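Local coordinates for ribosomal RNA processing protein 6 (Trypanosoma brucei brucei, PDB 4NLC) that probably trims and degrades RNA from its 3' end as an exosome-associated exoribonuclease, this chain being its catalytic core of exonuclease and HRDC domains, at residues Val84-Asn89 and Gln119-Asp124; Val123-Leu126 and Asn131-Leu134; Ile174-Leu179 and Ala186-His191. The protein carries 1 engineered substitution. All blocks are in the same frame, centred on the assembly; numbering follows the deposited sequence.

Contact 1: residues Val84-Asn89 and Gln119-Asp124; sequences VAVLLN and QDFIVD
Val-86, in the last part of helix 77-87, and Gln-119, near strand 120-123, mark the closest approach of the two backbones, and even there the CA atoms are 10.2 Å apart. The gap is bridged by side chains alone, a worked example of how a helix is seated on a beta sheet. Val-86 supplies one methyl group, CG1, which it directs at the strand because this branch stands opposite its own backbone N (chi1 160°). That methyl has two neighbours at equal range. Its distance to CZ of Phe-121 is 4.1 Å, the ring being met obliquely at its outer end. The same CG1 lies 4.1 Å from OE1 of Gln-119, whose side chain comes from the opposite direction. Two residues apart in the chain, Gln-119 and Phe-121 both turn toward the helix, and the CD atom of Gln-119 sits 3.3 Å from the CZ atom of Phe-121. The amide thus borders the outer end of the ring beside the methyl. Leu-83, one turn earlier in the helix, also touches the phenyl group and reaches Val-123 as well. Between them, at Asp-120, the carboxylate is engaged by Ser-115, Gln-220 and His-224. Chemically, the meeting of Val-86 with Phe-121 is plain van der Waals contact between hydrocarbon groups, while the approach to Gln-119 sets a methyl beside an amide oxygen that it cannot hydrogen-bond. The touch between these two segments therefore rests on van der Waals fit, with water probably excluded chiefly around the buried Phe-121.

Contact 2: residues Val123-Leu126 and Asn131-Leu134; sequences VDCL and NMYL
Met-132 and Val-123 reach toward each other tip to tip, the SD atom of the methionine resting 3.9 Å from the CG1 methyl of the valine. The methionine does not run straight on past this point. Bends at both chi2 (-61°) and chi3 (-76°) fold its end over, and the terminal CE methyl comes to lie 4.1 Å from SG of Cys-125. One flexible side chain thereby serves two residues of the opposite segment, with its sulfur on the valine and its methyl on the cysteine thiol. All three residues are buried. Met-112 of strand 108-115 and Phe-162 of helix 152-162 touch both Cys-125 and Met-132, extending the apolar cluster to sheet and helix.

Between Val-123 and Cys-125 the chain makes an inverse gamma turn centred on Asp-124, whose CB points away from the methionine. Its OD1 accepts from the backbone N of Leu-126 at 3.0 Å, an Asx turn, although the bond is bent to 137° at the hydrogen. The N-H of Lys-127 shares the same oxygen, while OD2 forms a salt bridge with Arg-209, so both carboxylate oxygens have partners. Across the contact, residues 131-134 belong to a 3-10 segment, in which Leu-134 N bonds to Asn-131 O at 3.1 Å.

Together the two segments form the start of the connection that leaves strand 120-123 and passes through helix 136-140 to strand 145-148. The strands it joins are parallel, with two others between them in the sheet, as in the beta-alpha-beta crossover of the RNase H-like fold.

Contact 3: residues Ile174-Leu179 and Ala186-His191; sequences IALQNL and AFAVDH
Leu-176 has more surface buried here than any other residue of the two segments, and its two methyl branches divide the opposing helix between them. CD1 meets the CB atom of Ala-188 at 4.0 Å, and CD2 stands 4.0 Å from CE2 of Phe-187. The second meeting takes place at the rim of the phenyl ring, with the methyl near the ring plane, so the leucine lies beside the aromatic group instead of over it. Phe-187 brings this edge forward with its CG set opposite the backbone N (chi1 166°). One face of the same ring is backed within its own helix by CB of His-191, 3.7 Å above the plane and offset toward the rim.

The CA atoms of Leu-176 and Ala-188 are the nearest pair, 8.4 Å apart, consistent with the small alanine side chain facing the leucine. Helix 172-178 directly follows strand 169-171, the outermost parallel strand at one end of the RNase H-like sheet, and a short loop turns the chain back into helix 185-193. The contact is thus made between two consecutive helices of the exonuclease domain. Residues of that loop help to enclose it: Met-181 and His-183 touch Leu-176, and Pro-182 touches Phe-187. Leu-233 of helix 226-238 also packs against Leu-176.

Behind the leucine, the O atom of Ile-174 accepts from both the backbone N and the side-chain amide of Asn-178. The ND2 bond to Ile-174 O, 2.9 Å long and 154° at the hydrogen, arrives from above the carbonyl plane and ties the amide back onto the helix.

All three contacts belong to the 3'-5' exonuclease part of the chain and none to the HRDC region. Contacts 1 and 2 are neighbours, with centres 12 Å apart. They share Val-123 and Asp-124, and they touch where Val-84 CG1 packs 3.5 Å from Leu-134 O. Contact 1 joins helix 77-87 to strand 120-123; contact 2 lies within the connection leading from that strand to helix 136-140. Contact 3 comes later in sequence, with its centre 25 Å from contact 1 and 29 Å from contact 2. Contacts 1 and 2 thus lie by strand 120-123, next to edge strand 71-74, and contact 3 lies between helices that follow the other edge strand, 169-171, of the sheet that carries the nuclease fold.

Contact 1: residues Val84-Asn89 and Gln119-Asp124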
ATOM      1  N   VAL A  84      -5.073  15.628 -13.965  1.00 25.47           N
ATOM      2  CA  VAL A  84      -3.974  15.079 -14.759  1.00 24.78           C
ATOM      3  C   VAL A  84      -3.357  16.189 -15.666  1.00 29.69           C
ATOM      4  O   VAL A  84      -2.137  16.258 -15.772  1.00 30.56           O
ATOM      5  CB  VAL A  84      -4.410  13.779 -15.513  1.00 26.96           C
ATOM      6  CG1 VAL A  84      -3.439  13.390 -16.636  1.00 26.56           C
ATOM      7  CG2 VAL A  84      -4.577  12.626 -14.525  1.00 25.97           C
ATOM      8  N   ALA A  85      -4.177  17.077 -16.240  1.00 26.61           N
ATOM      9  CA  ALA A  85      -3.662  18.160 -17.106  1.00 26.99           C
ATOM     10  C   ALA A  85      -2.957  19.238 -16.298  1.00 31.33           C
ATOM     11  O   ALA A  85      -1.986  19.806 -16.782  1.00 31.67           O
ATOM     12  CB  ALA A  85      -4.766  18.755 -17.975  1.00 27.22           C
ATOM     13  N   VAL A  86      -3.423  19.507 -15.065  1.00 28.31           N
ATOM     14  CA  VAL A  86      -2.775  20.466 -14.161  1.00 28.76           C
ATOM     15  C   VAL A  86      -1.359  19.899 -13.827  1.00 31.83           C
ATOM     16  O   VAL A  86      -0.364  20.600 -13.982  1.00 32.46           O
ATOM     17  CB  VAL A  86      -3.613  20.708 -12.861  1.00 31.83           C
ATOM     18  CG1 VAL A  86      -2.760  21.291 -11.738  1.00 31.09           C
ATOM     19  CG2 VAL A  86      -4.823  21.597 -13.137  1.00 32.11           C
ATOM     20  N   LEU A  87      -1.293  18.621 -13.419  1.00 26.44           N
ATOM     21  CA  LEU A  87      -0.051  17.959 -13.068  1.00 25.11           C
ATOM     22  C   LEU A  87       0.982  17.942 -14.199  1.00 29.34           C
ATOM     23  O   LEU A  87       2.187  17.991 -13.918  1.00 27.96           O
ATOM     24  CB  LEU A  87      -0.320  16.554 -12.549  1.00 24.28           C
ATOM     25  CG  LEU A  87      -1.214  16.381 -11.308  1.00 26.13           C
ATOM     26  CD1 LEU A  87      -1.243  14.940 -10.901  1.00 24.05           C
ATOM     27  CD2 LEU A  87      -0.777  17.272 -10.121  1.00 27.25           C
ATOM     28  N   LEU A  88       0.509  17.912 -15.475  1.00 26.59           N
ATOM     29  CA  LEU A  88       1.362  17.915 -16.666  1.00 26.09           C
ATOM     30  C   LEU A  88       2.122  19.236 -16.868  1.00 33.98           C
ATOM     31  O   LEU A  88       3.057  19.252 -17.651  1.00 34.79           O
ATOM     32  CB  LEU A  88       0.610  17.515 -17.950  1.00 25.49           C
ATOM     33  CG  LEU A  88       0.116  16.046 -18.077  1.00 30.41           C
ATOM     34  CD1 LEU A  88      -0.888  15.901 -19.249  1.00 30.22           C
ATOM     35  CD2 LEU A  88       1.262  15.036 -18.212  1.00 30.74           C
ATOM     36  N   ASN A  89       1.740  20.328 -16.175  1.00 33.34           N
ATOM     37  CA  ASN A  89       2.433  21.620 -16.258  1.00 34.84           C
ATOM     38  C   ASN A  89       3.448  21.833 -15.104  1.00 39.32           C
ATOM     39  O   ASN A  89       4.028  22.920 -14.985  1.00 39.63           O
ATOM     40  CB  ASN A  89       1.431  22.776 -16.310  1.00 42.03           C
ATOM     41  CG  ASN A  89       0.828  23.008 -17.667  1.00 76.46           C
ATOM     42  OD1 ASN A  89       1.497  22.927 -18.705  1.00 68.01           O
ATOM     43  ND2 ASN A  89      -0.452  23.334 -17.684  1.00 76.45           N
ATOM     44  N   GLN A 119      -1.011  24.224  -4.969  1.00 28.45           N
ATOM     45  CA  GLN A 119      -2.238  23.655  -4.435  1.00 28.71           C
ATOM     46  C   GLN A 119      -2.126  22.179  -4.081  1.00 31.12           C
ATOM     47  O   GLN A 119      -1.170  21.503  -4.480  1.00 28.52           O
ATOM     48  CB  GLN A 119      -3.402  23.884  -5.425  1.00 30.85           C
ATOM     49  CG  GLN A 119      -3.184  23.226  -6.769  1.00 29.69           C
ATOM     50  CD  GLN A 119      -4.260  23.588  -7.752  1.00 40.83           C
ATOM     51  OE1 GLN A 119      -3.976  23.918  -8.905  1.00 40.55           O
ATOM     52  NE2 GLN A 119      -5.514  23.462  -7.350  1.00 29.02           N
ATOM     53  N   ASP A 120      -3.149  21.689  -3.355  1.00 27.24           N
ATOM     54  CA  ASP A 120      -3.260  20.316  -2.907  1.00 26.22           C
ATOM     55  C   ASP A 120      -4.475  19.640  -3.535  1.00 30.47           C
ATOM     56  O   ASP A 120      -5.460  20.304  -3.838  1.00 30.33           O
ATOM     57  CB  ASP A 120      -3.381  20.293  -1.361  1.00 27.68           C
ATOM     58  CG  ASP A 120      -2.198  20.883  -0.610  1.00 32.62           C
ATOM     59  OD1 ASP A 120      -1.062  20.810  -1.130  1.00 29.60           O
ATOM     60  OD2 ASP A 120      -2.403  21.393   0.501  1.00 42.17           O
ATOM     61  N   PHE A 121      -4.413  18.308  -3.688  1.00 27.05           N
ATOM     62  CA  PHE A 121      -5.481  17.482  -4.226  1.00 25.98           C
ATOM     63  C   PHE A 121      -5.611  16.220  -3.403  1.00 27.89           C
ATOM     64  O   PHE A 121      -4.625  15.733  -2.847  1.00 26.85           O
ATOM     65  CB  PHE A 121      -5.206  17.105  -5.684  1.00 27.51           C
ATOM     66  CG  PHE A 121      -5.122  18.284  -6.626  1.00 29.37           C
ATOM     67  CD1 PHE A 121      -6.276  18.826  -7.195  1.00 31.18           C
ATOM     68  CD2 PHE A 121      -3.890  18.859  -6.943  1.00 31.00           C
ATOM     69  CE1 PHE A 121      -6.200  19.910  -8.076  1.00 32.29           C
ATOM     70  CE2 PHE A 121      -3.812  19.936  -7.833  1.00 34.32           C
ATOM     71  CZ  PHE A 121      -4.970  20.439  -8.409  1.00 32.97           C
ATOM     72  N   ILE A 122      -6.837  15.731  -3.282  1.00 25.09           N
ATOM     73  CA  ILE A 122      -7.159  14.459  -2.623  1.00 25.89           C
ATOM     74  C   ILE A 122      -7.990  13.705  -3.617  1.00 29.04           C
ATOM     75  O   ILE A 122      -9.020  14.217  -4.047  1.00 27.11           O
ATOM     76  CB  ILE A 122      -7.823  14.571  -1.223  1.00 29.37           C
ATOM     77  CG1 ILE A 122      -6.819  15.098  -0.186  1.00 29.66           C
ATOM     78  CG2 ILE A 122      -8.398  13.214  -0.774  1.00 28.53           C
ATOM     79  CD1 ILE A 122      -7.465  15.601   1.124  1.00 41.02           C
ATOM     80  N   VAL A 123      -7.485  12.534  -4.052  1.00 25.15           N
ATOM     81  CA  VAL A 123      -8.133  11.693  -5.033  1.00 25.56           C
ATOM     82  C   VAL A 123      -8.845  10.500  -4.398  1.00 28.70           C
ATOM     83  O   VAL A 123      -8.231   9.687  -3.731  1.00 27.62           O
ATOM     84  CB  VAL A 123      -7.182  11.265  -6.197  1.00 29.39           C
ATOM     85  CG1 VAL A 123      -7.938  10.465  -7.266  1.00 27.91           C
ATOM     86  CG2 VAL A 123      -6.546  12.496  -6.826  1.00 29.57           C
ATOM     87  N   ASP A 124     -10.140  10.361  -4.701  1.00 26.65           N
ATOM     88  CA  ASP A 124     -10.884   9.217  -4.225  1.00 27.16           C
ATOM     89  C   ASP A 124     -10.686   8.000  -5.137  1.00 32.71           C
ATOM     90  O   ASP A 124     -11.459   7.771  -6.066  1.00 31.67           O
ATOM     91  CB  ASP A 124     -12.359   9.560  -3.978  1.00 29.11           C
ATOM     92  CG  ASP A 124     -13.123   8.466  -3.274  1.00 32.56           C
ATOM     93  OD1 ASP A 124     -12.668   7.294  -3.318  1.00 30.63           O
ATOM     94  OD2 ASP A 124     -14.197   8.759  -2.726  1.00 36.52           O
TER

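Contact 2: residues Val123-Leu126 and Asn131-Leu134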
ATOM      1  N   VAL A 123      -7.485  12.534  -4.052  1.00 25.15           N
ATOM      2  CA  VAL A 123      -8.133  11.693  -5.033  1.00 25.56           C
ATOM      3  C   VAL A 123      -8.845  10.500  -4.398  1.00 28.70           C
ATOM      4  O   VAL A 123      -8.231   9.687  -3.731  1.00 27.62           O
ATOM      5  CB  VAL A 123      -7.182  11.265  -6.197  1.00 29.39           C
ATOM      6  CG1 VAL A 123      -7.938  10.465  -7.266  1.00 27.91           C
ATOM      7  CG2 VAL A 123      -6.546  12.496  -6.826  1.00 29.57           C
ATOM      8  N   ASP A 124     -10.140  10.361  -4.701  1.00 26.65           N
ATOM      9  CA  ASP A 124     -10.884   9.217  -4.225  1.00 27.16           C
ATOM     10  C   ASP A 124     -10.686   8.000  -5.137  1.00 32.71           C
ATOM     11  O   ASP A 124     -11.459   7.771  -6.066  1.00 31.67           O
ATOM     12  CB  ASP A 124     -12.359   9.560  -3.978  1.00 29.11           C
ATOM     13  CG  ASP A 124     -13.123   8.466  -3.274  1.00 32.56           C
ATOM     14  OD1 ASP A 124     -12.668   7.294  -3.318  1.00 30.63           O
ATOM     15  OD2 ASP A 124     -14.197   8.759  -2.726  1.00 36.52           O
ATOM     16  N   CYS A 125      -9.625   7.220  -4.826  1.00 32.63           N
ATOM     17  CA  CYS A 125      -9.167   5.935  -5.398  1.00 33.13           C
ATOM     18  C   CYS A 125     -10.224   4.887  -5.422  1.00 36.21           C
ATOM     19  O   CYS A 125      -9.995   3.860  -6.050  1.00 38.24           O
ATOM     20  CB  CYS A 125      -7.996   5.398  -4.587  1.00 33.32           C
ATOM     21  SG  CYS A 125      -6.485   6.290  -4.826  1.00 37.00           S
ATOM     22  N   LEU A 126     -11.224   5.004  -4.563  1.00 30.11           N
ATOM     23  CA  LEU A 126     -12.280   4.025  -4.516  1.00 29.92           C
ATOM     24  C   LEU A 126     -13.307   4.359  -5.571  1.00 35.04           C
ATOM     25  O   LEU A 126     -13.632   3.517  -6.395  1.00 36.42           O
ATOM     26  CB  LEU A 126     -12.914   3.945  -3.116  1.00 29.54           C
ATOM     27  CG  LEU A 126     -12.061   3.281  -2.035  1.00 32.09           C
ATOM     28  CD1 LEU A 126     -12.758   3.337  -0.661  1.00 30.93           C
ATOM     29  CD2 LEU A 126     -11.694   1.846  -2.422  1.00 32.06           C
ATOM     30  N   ASN A 131     -10.655   4.215 -13.213  1.00 30.13           N
ATOM     31  CA  ASN A 131     -10.151   5.287 -14.076  1.00 28.72           C
ATOM     32  C   ASN A 131      -8.760   5.790 -13.733  1.00 29.47           C
ATOM     33  O   ASN A 131      -8.273   6.718 -14.386  1.00 27.58           O
ATOM     34  CB  ASN A 131     -11.151   6.466 -14.020  1.00 29.79           C
ATOM     35  CG  ASN A 131     -12.591   6.004 -14.057  1.00 47.83           C
ATOM     36  OD1 ASN A 131     -13.300   5.978 -13.045  1.00 48.74           O
ATOM     37  ND2 ASN A 131     -13.010   5.518 -15.196  1.00 29.38           N
ATOM     38  N   MET A 132      -8.131   5.225 -12.699  1.00 26.42           N
ATOM     39  CA  MET A 132      -6.820   5.695 -12.233  1.00 25.56           C
ATOM     40  C   MET A 132      -5.703   5.562 -13.291  1.00 30.62           C
ATOM     41  O   MET A 132      -4.732   6.316 -13.243  1.00 29.35           O
ATOM     42  CB  MET A 132      -6.433   5.030 -10.912  1.00 26.06           C
ATOM     43  CG  MET A 132      -7.245   5.517  -9.722  1.00 28.20           C
ATOM     44  SD  MET A 132      -7.059   7.280  -9.395  1.00 30.63           S
ATOM     45  CE  MET A 132      -5.438   7.286  -8.623  1.00 26.90           C
ATOM     46  N   TYR A 133      -5.901   4.678 -14.295  1.00 28.19           N
ATOM     47  CA  TYR A 133      -4.965   4.470 -15.407  1.00 28.37           C
ATOM     48  C   TYR A 133      -4.703   5.782 -16.172  1.00 30.05           C
ATOM     49  O   TYR A 133      -3.643   5.937 -16.789  1.00 27.39           O
ATOM     50  CB  TYR A 133      -5.473   3.366 -16.348  1.00 29.93           C
ATOM     51  CG  TYR A 133      -6.712   3.737 -17.144  1.00 33.00           C
ATOM     52  CD1 TYR A 133      -6.608   4.371 -18.373  1.00 35.52           C
ATOM     53  CD2 TYR A 133      -7.981   3.383 -16.701  1.00 34.48           C
ATOM     54  CE1 TYR A 133      -7.737   4.673 -19.132  1.00 38.04           C
ATOM     55  CE2 TYR A 133      -9.120   3.673 -17.456  1.00 36.06           C
ATOM     56  CZ  TYR A 133      -8.994   4.348 -18.658  1.00 43.54           C
ATOM     57  OH  TYR A 133     -10.098   4.664 -19.410  1.00 45.94           O
ATOM     58  N   LEU A 134      -5.667   6.728 -16.097  1.00 26.31           N
ATOM     59  CA  LEU A 134      -5.577   8.064 -16.724  1.00 27.20           C
ATOM     60  C   LEU A 134      -4.444   8.921 -16.173  1.00 30.20           C
ATOM     61  O   LEU A 134      -4.096   9.926 -16.771  1.00 29.83           O
ATOM     62  CB  LEU A 134      -6.920   8.831 -16.663  1.00 27.57           C
ATOM     63  CG  LEU A 134      -8.073   8.207 -17.480  1.00 32.58           C
ATOM     64  CD1 LEU A 134      -9.387   8.872 -17.149  1.00 32.22           C
ATOM     65  CD2 LEU A 134      -7.808   8.248 -18.977  1.00 35.75           C
TER

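Contact 3: residues Ile174-Leu179 and Ala186-His191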
ATOM      1  N   ILE A 174      14.603   7.907   1.621  1.00 23.76           N
ATOM      2  CA  ILE A 174      15.903   7.387   1.169  1.00 24.79           C
ATOM      3  C   ILE A 174      16.955   8.504   1.284  1.00 30.67           C
ATOM      4  O   ILE A 174      18.064   8.229   1.735  1.00 32.81           O
ATOM      5  CB  ILE A 174      15.849   6.716  -0.240  1.00 27.55           C
ATOM      6  CG1 ILE A 174      14.956   5.436  -0.217  1.00 27.20           C
ATOM      7  CG2 ILE A 174      17.267   6.392  -0.769  1.00 26.35           C
ATOM      8  CD1 ILE A 174      14.793   4.752  -1.584  1.00 23.59           C
ATOM      9  N   ALA A 175      16.585   9.766   0.944  1.00 26.29           N
ATOM     10  CA  ALA A 175      17.473  10.935   1.093  1.00 26.19           C
ATOM     11  C   ALA A 175      17.939  11.060   2.553  1.00 27.79           C
ATOM     12  O   ALA A 175      19.129  11.138   2.808  1.00 27.13           O
ATOM     13  CB  ALA A 175      16.744  12.208   0.671  1.00 26.74           C
ATOM     14  N   LEU A 176      16.999  10.998   3.510  1.00 25.29           N
ATOM     15  CA  LEU A 176      17.309  11.109   4.950  1.00 24.09           C
ATOM     16  C   LEU A 176      18.196   9.953   5.448  1.00 27.29           C
ATOM     17  O   LEU A 176      19.180  10.214   6.141  1.00 26.50           O
ATOM     18  CB  LEU A 176      16.020  11.290   5.769  1.00 23.44           C
ATOM     19  CG  LEU A 176      15.398  12.714   5.716  1.00 26.18           C
ATOM     20  CD1 LEU A 176      13.953  12.729   6.194  1.00 24.43           C
ATOM     21  CD2 LEU A 176      16.178  13.706   6.578  1.00 25.74           C
ATOM     22  N   GLN A 177      17.921   8.691   5.003  1.00 22.37           N
ATOM     23  CA  GLN A 177      18.752   7.524   5.344  1.00 20.69           C
ATOM     24  C   GLN A 177      20.209   7.743   4.856  1.00 25.68           C
ATOM     25  O   GLN A 177      21.161   7.473   5.597  1.00 23.87           O
ATOM     26  CB  GLN A 177      18.190   6.259   4.670  1.00 20.13           C
ATOM     27  CG  GLN A 177      16.928   5.701   5.310  1.00 30.16           C
ATOM     28  CD  GLN A 177      16.469   4.485   4.543  1.00 41.52           C
ATOM     29  OE1 GLN A 177      15.802   4.586   3.516  1.00 34.24           O
ATOM     30  NE2 GLN A 177      16.920   3.315   4.951  1.00 30.32           N
ATOM     31  N   ASN A 178      20.365   8.228   3.594  1.00 23.95           N
ATOM     32  CA  ASN A 178      21.677   8.495   2.992  1.00 24.40           C
ATOM     33  C   ASN A 178      22.448   9.638   3.652  1.00 28.64           C
ATOM     34  O   ASN A 178      23.651   9.694   3.500  1.00 29.28           O
ATOM     35  CB  ASN A 178      21.553   8.705   1.485  1.00 20.74           C
ATOM     36  CG  ASN A 178      21.490   7.371   0.790  1.00 37.38           C
ATOM     37  OD1 ASN A 178      22.493   6.672   0.618  1.00 36.42           O
ATOM     38  ND2 ASN A 178      20.302   6.917   0.531  1.00 23.62           N
ATOM     39  N   LEU A 179      21.762  10.534   4.373  1.00 26.65           N
ATOM     40  CA  LEU A 179      22.356  11.640   5.121  1.00 28.06           C
ATOM     41  C   LEU A 179      22.578  11.206   6.576  1.00 30.40           C
ATOM     42  O   LEU A 179      22.993  12.023   7.408  1.00 29.67           O
ATOM     43  CB  LEU A 179      21.428  12.870   5.102  1.00 28.82           C
ATOM     44  CG  LEU A 179      21.291  13.632   3.810  1.00 34.29           C
ATOM     45  CD1 LEU A 179      20.002  14.431   3.795  1.00 33.94           C
ATOM     46  CD2 LEU A 179      22.492  14.512   3.566  1.00 38.98           C
ATOM     47  N   ALA A 186       6.761  12.398   9.830  1.00 28.12           N
ATOM     48  CA  ALA A 186       6.566  13.309  10.953  1.00 28.77           C
ATOM     49  C   ALA A 186       7.890  13.991  11.287  1.00 31.33           C
ATOM     50  O   ALA A 186       7.889  15.201  11.474  1.00 32.85           O
ATOM     51  CB  ALA A 186       6.038  12.556  12.178  1.00 30.10           C
ATOM     52  N   PHE A 187       9.025  13.231  11.327  1.00 24.29           N
ATOM     53  CA  PHE A 187      10.336  13.827  11.589  1.00 22.74           C
ATOM     54  C   PHE A 187      10.668  14.926  10.572  1.00 28.29           C
ATOM     55  O   PHE A 187      10.996  16.026  10.995  1.00 29.10           O
ATOM     56  CB  PHE A 187      11.478  12.782  11.632  1.00 22.74           C
ATOM     57  CG  PHE A 187      12.828  13.456  11.568  1.00 24.06           C
ATOM     58  CD1 PHE A 187      13.346  14.125  12.677  1.00 26.67           C
ATOM     59  CD2 PHE A 187      13.557  13.480  10.383  1.00 26.58           C
ATOM     60  CE1 PHE A 187      14.582  14.778  12.608  1.00 28.57           C
ATOM     61  CE2 PHE A 187      14.796  14.136  10.315  1.00 29.45           C
ATOM     62  CZ  PHE A 187      15.305  14.775  11.432  1.00 27.40           C
ATOM     63  N   ALA A 188      10.601  14.621   9.248  1.00 24.83           N
ATOM     64  CA  ALA A 188      10.941  15.548   8.154  1.00 24.95           C
ATOM     65  C   ALA A 188      10.159  16.846   8.243  1.00 29.26           C
ATOM     66  O   ALA A 188      10.739  17.929   8.151  1.00 29.53           O
ATOM     67  CB  ALA A 188      10.685  14.884   6.793  1.00 25.62           C
ATOM     68  N   VAL A 189       8.840  16.739   8.438  1.00 26.48           N
ATOM     69  CA  VAL A 189       7.956  17.897   8.528  1.00 26.22           C
ATOM     70  C   VAL A 189       8.292  18.713   9.775  1.00 32.75           C
ATOM     71  O   VAL A 189       8.415  19.938   9.690  1.00 34.33           O
ATOM     72  CB  VAL A 189       6.460  17.515   8.390  1.00 27.52           C
ATOM     73  CG1 VAL A 189       5.564  18.725   8.603  1.00 27.00           C
ATOM     74  CG2 VAL A 189       6.190  16.886   7.017  1.00 26.16           C
ATOM     75  N   ASP A 190       8.515  18.050  10.906  1.00 30.31           N
ATOM     76  CA  ASP A 190       8.884  18.772  12.122  1.00 31.07           C
ATOM     77  C   ASP A 190      10.304  19.384  12.030  1.00 35.52           C
ATOM     78  O   ASP A 190      10.503  20.516  12.454  1.00 34.85           O
ATOM     79  CB  ASP A 190       8.701  17.866  13.344  1.00 33.13           C
ATOM     80  CG  ASP A 190       8.993  18.482  14.697  1.00 50.06           C
ATOM     81  OD1 ASP A 190       8.822  19.715  14.844  1.00 53.86           O
ATOM     82  OD2 ASP A 190       9.321  17.725  15.628  1.00 56.73           O
ATOM     83  N   HIS A 191      11.268  18.671  11.434  1.00 32.52           N
ATOM     84  CA  HIS A 191      12.653  19.156  11.331  1.00 32.87           C
ATOM     85  C   HIS A 191      12.788  20.367  10.409  1.00 38.11           C
ATOM     86  O   HIS A 191      13.429  21.355  10.763  1.00 38.20           O
ATOM     87  CB  HIS A 191      13.599  18.023  10.884  1.00 32.74           C
ATOM     88  CG  HIS A 191      15.040  18.401  10.897  1.00 36.47           C
ATOM     89  ND1 HIS A 191      15.716  18.593  12.074  1.00 39.25           N
ATOM     90  CD2 HIS A 191      15.888  18.615   9.866  1.00 38.68           C
ATOM     91  CE1 HIS A 191      16.957  18.914  11.733  1.00 39.08           C
ATOM     92  NE2 HIS A 191      17.111  18.929  10.416  1.00 39.03           N
TER